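Local coordinates for LPP20 lipofamily protein (Helicobacter pylori R046Wa, PDB 4KZS) that is a secreted protein of unknown function that contains a three-helix bundle and may be connected with the Tol-Pal system of the outer membrane, at residues K113-Y118 against V159-L164; G119-L124 against D142-A147; D39-I44 against T75-L80; G18-S23 against I101-F106; K130-Q135 against Q173-P178. All blocks are in the same frame, centred on the assembly; numbering follows the deposited sequence.

Contact 1: K113-Y118 against V159-L164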
# COMPACT_ATOMS: atom_id res chain seq x y z
N LYS A 113 12.08 7.40 -7.28
CA LYS A 113 11.20 6.53 -6.51
C LYS A 113 9.80 6.65 -7.15
O LYS A 113 9.06 5.68 -7.23
CB LYS A 113 11.19 6.97 -5.03
CG LYS A 113 10.49 6.03 -4.05
CD LYS A 113 10.62 6.54 -2.60
CE LYS A 113 9.88 5.68 -1.57
NZ LYS A 113 10.42 4.30 -1.47
N TYR A 114 9.46 7.81 -7.68
CA TYR A 114 8.23 7.95 -8.43
C TYR A 114 8.22 7.08 -9.68
O TYR A 114 7.38 6.19 -9.76
CB TYR A 114 8.01 9.39 -8.81
CG TYR A 114 6.73 9.62 -9.52
CD1 TYR A 114 6.65 9.37 -10.86
CD2 TYR A 114 5.61 10.10 -8.86
CE1 TYR A 114 5.48 9.59 -11.55
CE2 TYR A 114 4.42 10.32 -9.54
CZ TYR A 114 4.36 10.06 -10.90
OH TYR A 114 3.21 10.26 -11.66
N ASN A 115 9.16 7.31 -10.63
CA ASN A 115 9.30 6.48 -11.83
C ASN A 115 9.25 4.99 -11.51
O ASN A 115 8.65 4.22 -12.24
CB ASN A 115 10.55 6.80 -12.58
CG ASN A 115 10.62 8.27 -12.99
OD1 ASN A 115 9.59 8.95 -13.04
ND2 ASN A 115 11.83 8.78 -13.25
N ALA A 116 9.79 4.59 -10.37
CA ALA A 116 9.82 3.19 -9.99
C ALA A 116 8.43 2.78 -9.58
O ALA A 116 8.01 1.66 -9.87
CB ALA A 116 10.81 2.95 -8.85
N LEU A 117 7.71 3.67 -8.91
CA LEU A 117 6.32 3.39 -8.57
C LEU A 117 5.44 3.26 -9.83
O LEU A 117 4.61 2.36 -9.88
CB LEU A 117 5.74 4.42 -7.59
CG LEU A 117 6.40 4.27 -6.21
CD1 LEU A 117 6.18 5.52 -5.37
CD2 LEU A 117 5.93 3.05 -5.47
N TYR A 118 5.65 4.12 -10.84
CA TYR A 118 4.83 4.18 -12.05
C TYR A 118 4.97 2.86 -12.75
O TYR A 118 4.01 2.11 -12.92
CB TYR A 118 5.41 5.22 -12.98
CG TYR A 118 4.46 6.04 -13.86
CD1 TYR A 118 3.86 5.50 -15.00
CD2 TYR A 118 4.27 7.39 -13.60
CE1 TYR A 118 3.05 6.27 -15.82
CE2 TYR A 118 3.47 8.19 -14.41
CZ TYR A 118 2.86 7.63 -15.52
OH TYR A 118 2.07 8.44 -16.31
N VAL A 159 9.30 19.72 -11.55
CA VAL A 159 9.87 18.58 -12.23
C VAL A 159 8.69 17.99 -12.98
O VAL A 159 7.54 18.21 -12.59
CB VAL A 159 10.43 17.59 -11.20
CG1 VAL A 159 11.23 16.51 -11.89
CG2 VAL A 159 11.30 18.32 -10.20
N PRO A 160 8.94 17.27 -14.08
CA PRO A 160 7.83 16.82 -14.94
C PRO A 160 6.93 15.63 -14.45
O PRO A 160 6.31 15.71 -13.39
CB PRO A 160 8.55 16.51 -16.26
CG PRO A 160 9.77 17.37 -16.25
CD PRO A 160 10.22 17.26 -14.82
N VAL A 161 6.81 14.60 -15.29
CA VAL A 161 6.09 13.32 -15.03
C VAL A 161 4.55 13.36 -15.06
O VAL A 161 3.87 12.31 -15.09
CB VAL A 161 6.65 12.55 -13.82
CG1 VAL A 161 5.82 12.84 -12.56
CG2 VAL A 161 6.72 11.06 -14.16
N GLY A 162 4.01 14.57 -15.07
CA GLY A 162 2.62 14.78 -15.50
C GLY A 162 1.45 14.05 -14.84
O GLY A 162 0.67 14.70 -14.11
N SER A 163 1.28 12.74 -15.07
CA SER A 163 -0.01 12.13 -14.69
C SER A 163 -0.22 10.72 -14.11
O SER A 163 0.31 9.70 -14.59
CB SER A 163 -1.05 12.33 -15.78
OG SER A 163 -2.30 11.97 -15.23
N LEU A 164 -1.08 10.69 -13.08
CA LEU A 164 -1.57 9.45 -12.49
C LEU A 164 -3.03 9.22 -12.83
O LEU A 164 -3.49 8.08 -12.78
CB LEU A 164 -1.40 9.46 -10.98
CG LEU A 164 0.05 9.31 -10.54
CD1 LEU A 164 0.25 9.79 -9.11
CD2 LEU A 164 0.50 7.87 -10.71
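In what is probably the three-helix bundle of the middle domain, Y114 and Y118 of helix 103-121 receive V161, S163 and L164 from the irregular connection between helices 135-157 and 165-172. Across the contact Y114 packs, while Y118 makes the polar link. V161 lays its CG1 over a face of the Y114 ring as a CH-pi contact, 3.8 Å from the ring centroid and 29° off the ring normal, while its CG2 branch comes to the CD1-CE1 side and approaches N115 OD1 at 3.7 Å. The Y114 ring is carried out to this position by a chi1 of -177°, which sets CG anti to the backbone N. Beyond the ring, L164 closes on the phenol end, its CG 3.5 Å from Y114 OH; the hydroxyl is hydrogen-bonded to E151 of helix 135-157. Y118, one turn further on, reaches past its neighbour with Y114 CE1 at its edge, in plane, and gives a weak hydrogen bond from OH to S163 O, 2.8 Å long. The Y118 ring also meets Y167 edge-to-face. The chemistry is thus divided: aliphatic branches press on the hydrocarbon of Y114, whose buried hydroxyl links instead to a carboxylate of helix 135-157. It implies that the loop is packed on Y114 and tied to Y118 by one weak bond through a main-chain oxygen.

Contact 2: G119-L124 against D142-A147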
# COMPACT_ATOMS: atom_id res chain seq x y z
N GLY A 119 6.20 2.52 -13.09
CA GLY A 119 6.47 1.29 -13.78
C GLY A 119 6.35 0.04 -12.92
O GLY A 119 6.68 -1.07 -13.34
N GLN A 120 5.90 0.19 -11.69
CA GLN A 120 5.63 -1.00 -10.93
C GLN A 120 4.14 -1.30 -11.06
O GLN A 120 3.71 -2.41 -10.76
CB GLN A 120 5.97 -0.79 -9.48
CG GLN A 120 5.86 -2.08 -8.72
CD GLN A 120 6.24 -1.90 -7.29
OE1 GLN A 120 7.07 -1.04 -6.96
NE2 GLN A 120 5.63 -2.71 -6.40
N PHE A 121 3.38 -0.28 -11.48
CA PHE A 121 1.93 -0.32 -11.48
C PHE A 121 1.54 -1.11 -12.68
O PHE A 121 0.72 -2.02 -12.59
CB PHE A 121 1.33 1.08 -11.60
CG PHE A 121 -0.11 1.19 -11.14
CD1 PHE A 121 -0.42 1.14 -9.78
CD2 PHE A 121 -1.15 1.36 -12.04
CE1 PHE A 121 -1.73 1.26 -9.34
CE2 PHE A 121 -2.46 1.49 -11.61
CZ PHE A 121 -2.75 1.44 -10.25
N SER A 122 2.18 -0.77 -13.80
CA SER A 122 1.95 -1.45 -15.07
C SER A 122 2.07 -2.96 -14.91
O SER A 122 1.34 -3.70 -15.55
CB SER A 122 2.90 -0.93 -16.13
OG SER A 122 4.21 -1.04 -15.63
N THR A 123 2.94 -3.40 -14.01
CA THR A 123 3.11 -4.84 -13.74
C THR A 123 2.08 -5.40 -12.74
O THR A 123 2.23 -6.52 -12.21
CB THR A 123 4.56 -5.19 -13.28
OG1 THR A 123 4.66 -5.12 -11.85
CG2 THR A 123 5.59 -4.30 -13.98
N LEU A 124 1.04 -4.62 -12.48
CA LEU A 124 0.01 -5.02 -11.54
C LEU A 124 -1.39 -5.00 -12.14
O LEU A 124 -2.31 -5.54 -11.55
CB LEU A 124 0.06 -4.11 -10.31
CG LEU A 124 1.01 -4.56 -9.22
CD1 LEU A 124 0.99 -3.54 -8.09
CD2 LEU A 124 0.58 -5.93 -8.73
N ASP A 142 -1.74 0.88 -2.63
CA ASP A 142 -0.50 1.39 -2.02
C ASP A 142 0.39 2.26 -2.93
O ASP A 142 0.84 3.35 -2.49
CB ASP A 142 0.29 0.24 -1.41
CG ASP A 142 -0.50 -0.50 -0.34
OD1 ASP A 142 -1.19 0.19 0.45
OD2 ASP A 142 -0.43 -1.76 -0.28
N LEU A 143 0.64 1.80 -4.17
CA LEU A 143 1.49 2.53 -5.08
C LEU A 143 0.94 3.94 -5.27
O LEU A 143 1.65 4.97 -5.09
CB LEU A 143 1.62 1.80 -6.43
CG LEU A 143 2.09 0.32 -6.44
CD1 LEU A 143 2.38 -0.09 -7.87
CD2 LEU A 143 3.33 0.03 -5.60
N LEU A 144 -0.36 3.98 -5.57
CA LEU A 144 -1.04 5.21 -5.85
C LEU A 144 -1.00 6.10 -4.61
O LEU A 144 -0.81 7.33 -4.68
CB LEU A 144 -2.45 4.88 -6.28
CG LEU A 144 -2.72 4.96 -7.79
CD1 LEU A 144 -1.55 4.52 -8.62
CD2 LEU A 144 -3.93 4.15 -8.18
N ALA A 145 -1.09 5.48 -3.45
CA ALA A 145 -0.95 6.25 -2.22
C ALA A 145 0.49 6.77 -1.94
O ALA A 145 0.63 7.86 -1.38
CB ALA A 145 -1.42 5.40 -1.09
N LYS A 146 1.55 6.02 -2.28
CA LYS A 146 2.94 6.54 -2.16
C LYS A 146 3.18 7.62 -3.21
O LYS A 146 3.68 8.70 -2.89
CB LYS A 146 3.98 5.47 -2.37
CG LYS A 146 3.90 4.22 -1.50
CD LYS A 146 4.88 4.33 -0.35
CE LYS A 146 5.08 3.00 0.39
NZ LYS A 146 6.10 3.15 1.48
N ALA A 147 2.79 7.33 -4.45
CA ALA A 147 3.01 8.23 -5.60
C ALA A 147 2.40 9.62 -5.47
O ALA A 147 3.02 10.63 -5.83
CB ALA A 147 2.52 7.58 -6.90
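L143 of helix 135-157 is the bump of this contact, and its two methyl branches enter different hollows on the facing segment 119-124. CD1 has the most partners: it lies 3.6 Å from F121 CD1, near the plane of that ring and at its edge, and 3.7 Å from L124 CD1, with Q120 CB lining the same hollow. L117, one turn before F121, also touches L143. The other branch, CD2, turns to the flank and meets the amide end of Q120, whose extended side chain crosses L143 at about a right angle; the nearest approach there is 3.7 Å, to Q120 NE2. A second bump is L144. Its CD1 sits over a face of the F121 ring, while CD2 is 3.6 Å from F121 CZ. With a chi1 of -160°, F121 holds its ring in the groove between the two leucines, one meeting its edge and the other its face. Y167 of helix 165-172 adds an edge-to-face contact with the same ring, bringing that helix to the junction. No hydrogen bond crosses between the two segments. The contact therefore rests on apolar packing of close-fitting hydrocarbon at the interior of the helical region, with the exposed Q120 laying its polar end along the rim of an otherwise apolar seam.

Contact 3: D39-I44 against T75-L80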
# COMPACT_ATOMS: atom_id res chain seq x y z
N ASP A 39 16.72 13.57 11.68
CA ASP A 39 16.64 14.99 11.81
C ASP A 39 16.74 15.66 10.46
O ASP A 39 16.14 16.71 10.22
CB ASP A 39 17.67 15.52 12.79
CG ASP A 39 17.67 17.01 12.85
OD1 ASP A 39 16.59 17.60 13.12
OD2 ASP A 39 18.73 17.58 12.59
N LEU A 40 17.45 15.01 9.55
CA LEU A 40 17.58 15.52 8.17
C LEU A 40 16.28 15.38 7.37
O LEU A 40 15.89 16.35 6.68
CB LEU A 40 18.75 14.82 7.44
CG LEU A 40 18.65 14.90 5.94
CD1 LEU A 40 18.60 16.35 5.53
CD2 LEU A 40 19.92 14.34 5.39
N VAL A 41 15.61 14.21 7.46
CA VAL A 41 14.34 14.03 6.78
C VAL A 41 13.36 15.02 7.32
O VAL A 41 12.66 15.69 6.54
CB VAL A 41 13.75 12.60 6.92
CG1 VAL A 41 14.62 11.54 6.25
CG2 VAL A 41 13.54 12.23 8.37
N ALA A 42 13.35 15.15 8.65
CA ALA A 42 12.43 16.06 9.38
C ALA A 42 12.64 17.45 8.92
O ALA A 42 11.71 18.22 8.80
CB ALA A 42 12.66 15.99 10.88
N SER A 43 13.90 17.77 8.65
CA SER A 43 14.23 19.12 8.26
C SER A 43 13.82 19.37 6.81
O SER A 43 13.37 20.48 6.48
CB SER A 43 15.72 19.35 8.48
OG SER A 43 16.20 20.39 7.64
N ILE A 44 13.98 18.36 5.95
CA ILE A 44 13.53 18.48 4.57
C ILE A 44 12.00 18.51 4.50
O ILE A 44 11.45 19.30 3.71
CB ILE A 44 14.02 17.34 3.70
CG1 ILE A 44 15.55 17.20 3.73
CG2 ILE A 44 13.59 17.56 2.27
CD1 ILE A 44 15.98 15.87 3.14
N THR A 75 8.08 13.24 5.10
CA THR A 75 8.86 12.28 4.34
C THR A 75 9.52 11.34 5.34
O THR A 75 9.46 11.58 6.53
CB THR A 75 9.86 12.94 3.36
OG1 THR A 75 10.77 13.76 4.07
CG2 THR A 75 9.20 13.85 2.34
N ASP A 76 10.05 10.22 4.88
CA ASP A 76 10.90 9.38 5.72
C ASP A 76 12.03 8.73 4.88
O ASP A 76 12.08 8.96 3.67
CB ASP A 76 10.05 8.35 6.42
CG ASP A 76 9.14 7.63 5.48
OD1 ASP A 76 9.65 7.14 4.45
OD2 ASP A 76 7.92 7.56 5.76
N ASP A 77 12.91 7.93 5.49
CA ASP A 77 14.13 7.40 4.81
C ASP A 77 13.85 6.76 3.47
O ASP A 77 14.65 6.86 2.55
CB ASP A 77 14.81 6.32 5.62
CG ASP A 77 15.00 6.69 7.05
OD1 ASP A 77 14.56 7.79 7.47
OD2 ASP A 77 15.59 5.87 7.78
N LEU A 78 12.75 6.04 3.39
CA LEU A 78 12.27 5.50 2.14
C LEU A 78 12.58 6.46 1.00
O LEU A 78 12.90 6.02 -0.12
CB LEU A 78 10.74 5.31 2.20
CG LEU A 78 10.19 4.01 2.76
CD1 LEU A 78 10.87 3.62 4.08
CD2 LEU A 78 8.67 4.11 2.88
N GLU A 79 12.44 7.77 1.30
CA GLU A 79 12.56 8.85 0.32
C GLU A 79 13.95 9.28 -0.10
O GLU A 79 14.11 9.99 -1.08
CB GLU A 79 11.80 10.07 0.78
CG GLU A 79 10.34 10.01 0.40
CD GLU A 79 9.60 9.01 1.22
OE1 GLU A 79 9.42 9.31 2.42
OE2 GLU A 79 9.21 7.95 0.67
N LEU A 80 14.95 8.86 0.66
CA LEU A 80 16.33 9.21 0.40
C LEU A 80 17.11 7.98 0.07
O LEU A 80 16.59 6.87 0.23
CB LEU A 80 16.92 9.67 1.71
CG LEU A 80 16.40 10.87 2.47
CD1 LEU A 80 17.49 11.22 3.48
CD2 LEU A 80 16.13 11.98 1.47
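V41, within helix 29-53, and D76, just before the short 3-10 turn 77-79, bring their CA atoms to 5.9 Å, the closest CA pair of 39-44 and 75-80, where the helix meets the loop that leads to strand 84-91. V41 CB points toward that loop. Its chi1 of -65° places CG1 beside the backbone N, and this one methyl does most of the touching: it lies 4.0 Å from L80 CD1, 3.9 Å from D77 OD1 and close to the main chain of D76. L80 answers from beyond the turn. The forked end of its side chain is laid over one patch of the helix, CD1 reaching L40 CD2 at 4.4 Å as well as V41, and CD2 reaching I44 CD1 at 4.2 Å. Both L80 and I44 also touch F106 of helix 103-121, so the small apolar cluster continues into the next element of the fold. The turn has polar stitching of its own. E79 folds back so that its OE1 accepts from D76 N at 2.7 Å, a nearly linear bond with an N-H...O angle of 172° that meets the carboxylate oxygen almost along its C-O axis. At the other end of the segment T75 passes the helix near V41 O, and S45, outside both segments, spans the gap: its OG is hydrogen-bonded to T75 N and weakly to V41 O. With no hydrogen bond directly between the two segments, the loop rests on the helix through aliphatic packing, and its polar restraints include the bond within the turn and a neighbouring serine hydroxyl.

Contact 4: G18-S23 against I101-F106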
# COMPACT_ATOMS: atom_id res chain seq x y z
N GLY A 18 21.50 24.79 -3.15
CA GLY A 18 20.93 24.21 -1.96
C GLY A 18 21.63 22.97 -1.40
O GLY A 18 22.15 22.11 -2.12
N TYR A 19 21.60 22.89 -0.07
CA TYR A 19 22.09 21.77 0.68
C TYR A 19 21.35 21.82 1.97
O TYR A 19 21.39 22.83 2.64
CB TYR A 19 23.55 21.96 0.97
CG TYR A 19 24.47 21.08 0.20
CD1 TYR A 19 24.40 19.71 0.33
CD2 TYR A 19 25.46 21.62 -0.65
CE1 TYR A 19 25.24 18.88 -0.38
CE2 TYR A 19 26.35 20.82 -1.35
CZ TYR A 19 26.22 19.45 -1.22
OH TYR A 19 27.05 18.60 -1.90
N LEU A 20 20.71 20.74 2.35
CA LEU A 20 19.96 20.71 3.61
C LEU A 20 20.72 19.91 4.65
O LEU A 20 21.35 18.90 4.30
CB LEU A 20 18.58 20.09 3.41
CG LEU A 20 17.71 20.91 2.46
CD1 LEU A 20 16.38 20.21 2.24
CD2 LEU A 20 17.50 22.31 3.03
N TYR A 21 20.67 20.35 5.91
CA TYR A 21 21.43 19.70 6.97
C TYR A 21 20.60 18.96 8.02
O TYR A 21 19.43 19.22 8.19
CB TYR A 21 22.30 20.76 7.63
CG TYR A 21 23.38 21.26 6.70
CD1 TYR A 21 23.12 22.22 5.75
CD2 TYR A 21 24.63 20.72 6.73
CE1 TYR A 21 24.10 22.63 4.87
CE2 TYR A 21 25.60 21.13 5.86
CZ TYR A 21 25.33 22.08 4.94
OH TYR A 21 26.35 22.49 4.10
N GLY A 22 21.23 18.05 8.75
CA GLY A 22 20.59 17.36 9.84
C GLY A 22 21.71 16.89 10.76
O GLY A 22 22.85 16.68 10.28
N SER A 23 21.40 16.68 12.05
CA SER A 23 22.46 16.37 13.02
C SER A 23 21.85 15.74 14.27
O SER A 23 20.69 16.00 14.61
CB SER A 23 23.17 17.64 13.44
OG SER A 23 22.18 18.52 13.89
N ILE A 101 22.42 16.86 2.32
CA ILE A 101 22.13 16.35 0.99
C ILE A 101 21.80 17.48 0.13
O ILE A 101 21.16 18.43 0.58
CB ILE A 101 20.92 15.42 0.97
CG1 ILE A 101 20.79 14.76 -0.40
CG2 ILE A 101 19.62 16.14 1.39
CD1 ILE A 101 19.97 13.47 -0.38
N ASN A 102 22.28 17.38 -1.11
CA ASN A 102 22.02 18.34 -2.17
C ASN A 102 20.53 18.42 -2.48
O ASN A 102 19.88 17.43 -2.72
CB ASN A 102 22.77 17.86 -3.39
CG ASN A 102 22.63 18.81 -4.53
OD1 ASN A 102 21.64 18.79 -5.26
ND2 ASN A 102 23.64 19.65 -4.71
N GLN A 103 19.96 19.60 -2.46
CA GLN A 103 18.55 19.71 -2.77
C GLN A 103 18.20 19.10 -4.09
O GLN A 103 17.18 18.39 -4.19
CB GLN A 103 18.08 21.14 -2.71
CG GLN A 103 17.74 21.51 -1.28
CD GLN A 103 17.08 22.86 -1.18
OE1 GLN A 103 17.76 23.90 -1.19
NE2 GLN A 103 15.75 22.86 -1.06
N ASN A 104 19.02 19.33 -5.10
CA ASN A 104 18.70 18.78 -6.41
C ASN A 104 18.83 17.25 -6.47
O ASN A 104 17.97 16.57 -7.03
CB ASN A 104 19.43 19.53 -7.53
CG ASN A 104 18.97 20.99 -7.64
OD1 ASN A 104 17.76 21.28 -7.58
ND2 ASN A 104 19.93 21.93 -7.77
N LEU A 105 19.88 16.71 -5.88
CA LEU A 105 19.98 15.27 -5.79
C LEU A 105 18.83 14.68 -4.97
O LEU A 105 18.40 13.53 -5.20
CB LEU A 105 21.29 14.89 -5.11
CG LEU A 105 22.40 14.74 -6.16
CD1 LEU A 105 23.72 14.46 -5.49
CD2 LEU A 105 21.97 13.53 -6.99
N PHE A 106 18.30 15.45 -4.03
CA PHE A 106 17.21 14.97 -3.28
C PHE A 106 16.01 14.85 -4.20
O PHE A 106 15.34 13.85 -4.15
CB PHE A 106 16.89 15.89 -2.10
CG PHE A 106 15.55 15.61 -1.52
CD1 PHE A 106 14.51 16.50 -1.70
CD2 PHE A 106 15.32 14.45 -0.82
CE1 PHE A 106 13.22 16.26 -1.14
CE2 PHE A 106 14.05 14.17 -0.29
CZ PHE A 106 12.98 15.08 -0.47
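I101 O is gripped twice by the facing strand: L20 N donates to it at 2.9 Å with an angle of 168° at the hydrogen, and the CA-H of Y19 makes a longer contact of 3.5 Å with the same oxygen. The return bond, from I101 N to L20 O, is 3.0 Å long, which makes L20 and I101 an antiparallel hydrogen-bonded pair. Y19 and N102 form the adjacent non-hydrogen-bonded pair. Where strand 94-102 turns into helix 103-121, a weak bond from Q103 N to G18 O extends the pairing by one more link. On the face shared by Y19 and N102, the tyrosine ring lies against the 101-102 peptide, Y19 CE1 3.4 Å from N102 N, with N102 ND2 farther off over one face; the phenol is hydrogen-bonded to E84, and R100 makes a cation-pi contact with the ring. On the L20 side, Q103 crosses the leucine at about a right angle, its CG 3.8 Å from L20 CG. G18 has positive phi, and its CA lies against Q103 OE1 at 3.3 Å. N102 has a second task: with CG anti to the backbone N (chi1 -177°), its OD1 accepts from L105 N at 2.8 Å. This is an N-cap at a strand-to-helix junction, where the central strand of a three-stranded antiparallel sheet, bordered here by the outer strand 19-26, passes directly into a long helix.

Contact 5: K130-Q135 against Q173-P178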
# COMPACT_ATOMS: atom_id res chain seq x y z
N LYS A 130 -9.68 -9.95 -16.90
CA LYS A 130 -10.14 -8.57 -16.87
C LYS A 130 -10.26 -8.17 -15.40
O LYS A 130 -10.21 -6.99 -15.07
CB LYS A 130 -11.47 -8.44 -17.60
CG LYS A 130 -11.31 -8.42 -19.11
CD LYS A 130 -12.57 -8.80 -19.87
CE LYS A 130 -12.28 -8.91 -21.37
NZ LYS A 130 -13.49 -9.09 -22.22
N GLY A 131 -10.37 -9.19 -14.54
CA GLY A 131 -10.55 -9.02 -13.10
C GLY A 131 -9.28 -9.13 -12.28
O GLY A 131 -8.30 -9.70 -12.75
N VAL A 132 -9.30 -8.58 -11.07
CA VAL A 132 -8.10 -8.45 -10.26
C VAL A 132 -8.43 -9.17 -8.97
O VAL A 132 -9.56 -9.63 -8.85
CB VAL A 132 -7.86 -6.97 -9.88
CG1 VAL A 132 -6.68 -6.81 -8.92
CG2 VAL A 132 -7.69 -6.12 -11.13
N PHE A 133 -7.51 -9.28 -8.00
CA PHE A 133 -7.88 -9.92 -6.77
C PHE A 133 -7.10 -9.70 -5.52
O PHE A 133 -6.00 -10.23 -5.37
CB PHE A 133 -7.83 -11.40 -7.07
CG PHE A 133 -8.52 -12.21 -6.03
CD1 PHE A 133 -9.81 -12.65 -6.25
CD2 PHE A 133 -7.93 -12.45 -4.79
CE1 PHE A 133 -10.50 -13.35 -5.26
CE2 PHE A 133 -8.61 -13.15 -3.80
CZ PHE A 133 -9.90 -13.59 -4.03
N LEU A 134 -7.73 -9.04 -4.58
CA LEU A 134 -7.22 -8.76 -3.25
C LEU A 134 -5.81 -8.21 -3.37
O LEU A 134 -5.64 -7.16 -3.95
CB LEU A 134 -7.33 -9.95 -2.31
CG LEU A 134 -8.74 -10.37 -1.88
CD1 LEU A 134 -9.10 -9.76 -0.54
CD2 LEU A 134 -9.77 -10.07 -2.97
N GLN A 135 -4.82 -8.91 -2.82
CA GLN A 135 -3.43 -8.43 -2.80
C GLN A 135 -3.01 -7.63 -4.05
O GLN A 135 -2.50 -6.51 -3.94
CB GLN A 135 -2.47 -9.58 -2.54
CG GLN A 135 -2.84 -10.54 -1.40
CD GLN A 135 -1.79 -11.64 -1.25
OE1 GLN A 135 -1.33 -12.20 -2.24
NE2 GLN A 135 -1.37 -11.91 -0.01
N GLN A 173 -11.74 1.32 -11.86
CA GLN A 173 -12.56 0.47 -12.70
C GLN A 173 -12.23 -1.00 -12.71
O GLN A 173 -12.93 -1.76 -13.34
CB GLN A 173 -12.73 1.01 -14.10
CG GLN A 173 -11.49 1.00 -14.94
CD GLN A 173 -11.82 1.19 -16.40
OE1 GLN A 173 -12.10 0.23 -17.10
NE2 GLN A 173 -11.79 2.43 -16.85
N ASN A 174 -11.21 -1.42 -12.00
CA ASN A 174 -10.85 -2.83 -12.02
C ASN A 174 -10.40 -3.28 -10.67
O ASN A 174 -10.51 -4.47 -10.34
CB ASN A 174 -9.70 -3.10 -13.00
CG ASN A 174 -10.06 -2.79 -14.43
OD1 ASN A 174 -10.97 -3.41 -15.00
ND2 ASN A 174 -9.38 -1.82 -15.03
N ALA A 175 -9.86 -2.36 -9.88
CA ALA A 175 -9.09 -2.78 -8.73
C ALA A 175 -9.66 -2.35 -7.40
O ALA A 175 -9.51 -3.08 -6.45
CB ALA A 175 -7.64 -2.32 -8.85
N PHE A 176 -10.28 -1.17 -7.30
CA PHE A 176 -10.91 -0.79 -6.03
C PHE A 176 -12.08 -1.72 -5.78
O PHE A 176 -13.07 -1.71 -6.50
CB PHE A 176 -11.32 0.66 -5.98
CG PHE A 176 -11.74 1.11 -4.62
CD1 PHE A 176 -10.81 1.23 -3.60
CD2 PHE A 176 -13.08 1.47 -4.36
CE1 PHE A 176 -11.20 1.67 -2.33
CE2 PHE A 176 -13.47 1.91 -3.09
CZ PHE A 176 -12.53 2.01 -2.06
N LYS A 177 -11.88 -2.55 -4.77
CA LYS A 177 -12.70 -3.72 -4.46
C LYS A 177 -12.03 -5.08 -4.76
O LYS A 177 -11.32 -5.64 -3.92
CB LYS A 177 -14.13 -3.55 -4.92
CG LYS A 177 -14.75 -2.50 -3.98
CD LYS A 177 -14.33 -2.72 -2.51
CE LYS A 177 -14.12 -1.41 -1.79
NZ LYS A 177 -13.89 -1.54 -0.31
N PRO A 178 -12.23 -5.63 -5.95
CA PRO A 178 -13.08 -5.16 -6.99
C PRO A 178 -14.16 -6.21 -7.24
O PRO A 178 -14.65 -6.86 -6.29
CB PRO A 178 -12.12 -5.17 -8.16
CG PRO A 178 -11.29 -6.41 -7.91
CD PRO A 178 -11.28 -6.65 -6.43
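A chi1 of 175° sends CG1 of V132 anti to the backbone N and leaves CG2 on the nitrogen's side, directed into the bend of 173-178, while N174, with chi1 at -63°, sets its CG beside the backbone N, its OD1 lying 3.7 Å from K130 O. The valine is the centre of the contact. Its CG2 lies 3.4 Å from N174 O, 4.1 Å from N174 CB and 4.4 Å from A175 CB, and its CA comes within 6.0 Å of A175 CA, the nearest such pair. P178 completes the nest from the far end of the bend: its CG is 4.0 Å from V132 CB and 3.8 Å from V132 O, so the pyrrolidine ring meets both side chain and main chain of one residue. No hydrogen bond joins the two segments; N174 ND2 is bonded to I170 O in helix 165-172. The buried core of the contact is therefore hydrocarbon packed on peptide, with polar groups served by other parts of the fold. Helix 135-157 lies alongside, S137 touching V132 and bonding A175 O, and M140 touching A175. L134 occupies the N-cap position of that helix. Main-chain bonds from K130 to K211 and from P178 to T205 continue outward, so the two loops pass between the ends of the middle helices and the parallel sheet that contains strands 179-182 and 205-207.

Helix 103-121 runs through three of the contacts: its start belongs to contact 4, its later turns to contact 1, and its last part to contact 2. Contacts 1 and 2 have centres about 10 Å apart and touch, L117 packing on K146 and L164 on A147. Contacts 3 and 4 form a second close pair, also with centres about 10 Å apart, joined by a probable hydrogen bond from S23 N to D39 OD2 and by L80 on F106. Between the pairs, the 3-10 turn of contact 3 meets K113 of contact 1 and K146 of contact 2. Contact 5 lies beyond contact 2 (centres about 14 Å, nearest atoms about 5 Å) and far from contact 4 (centres about 40 Å).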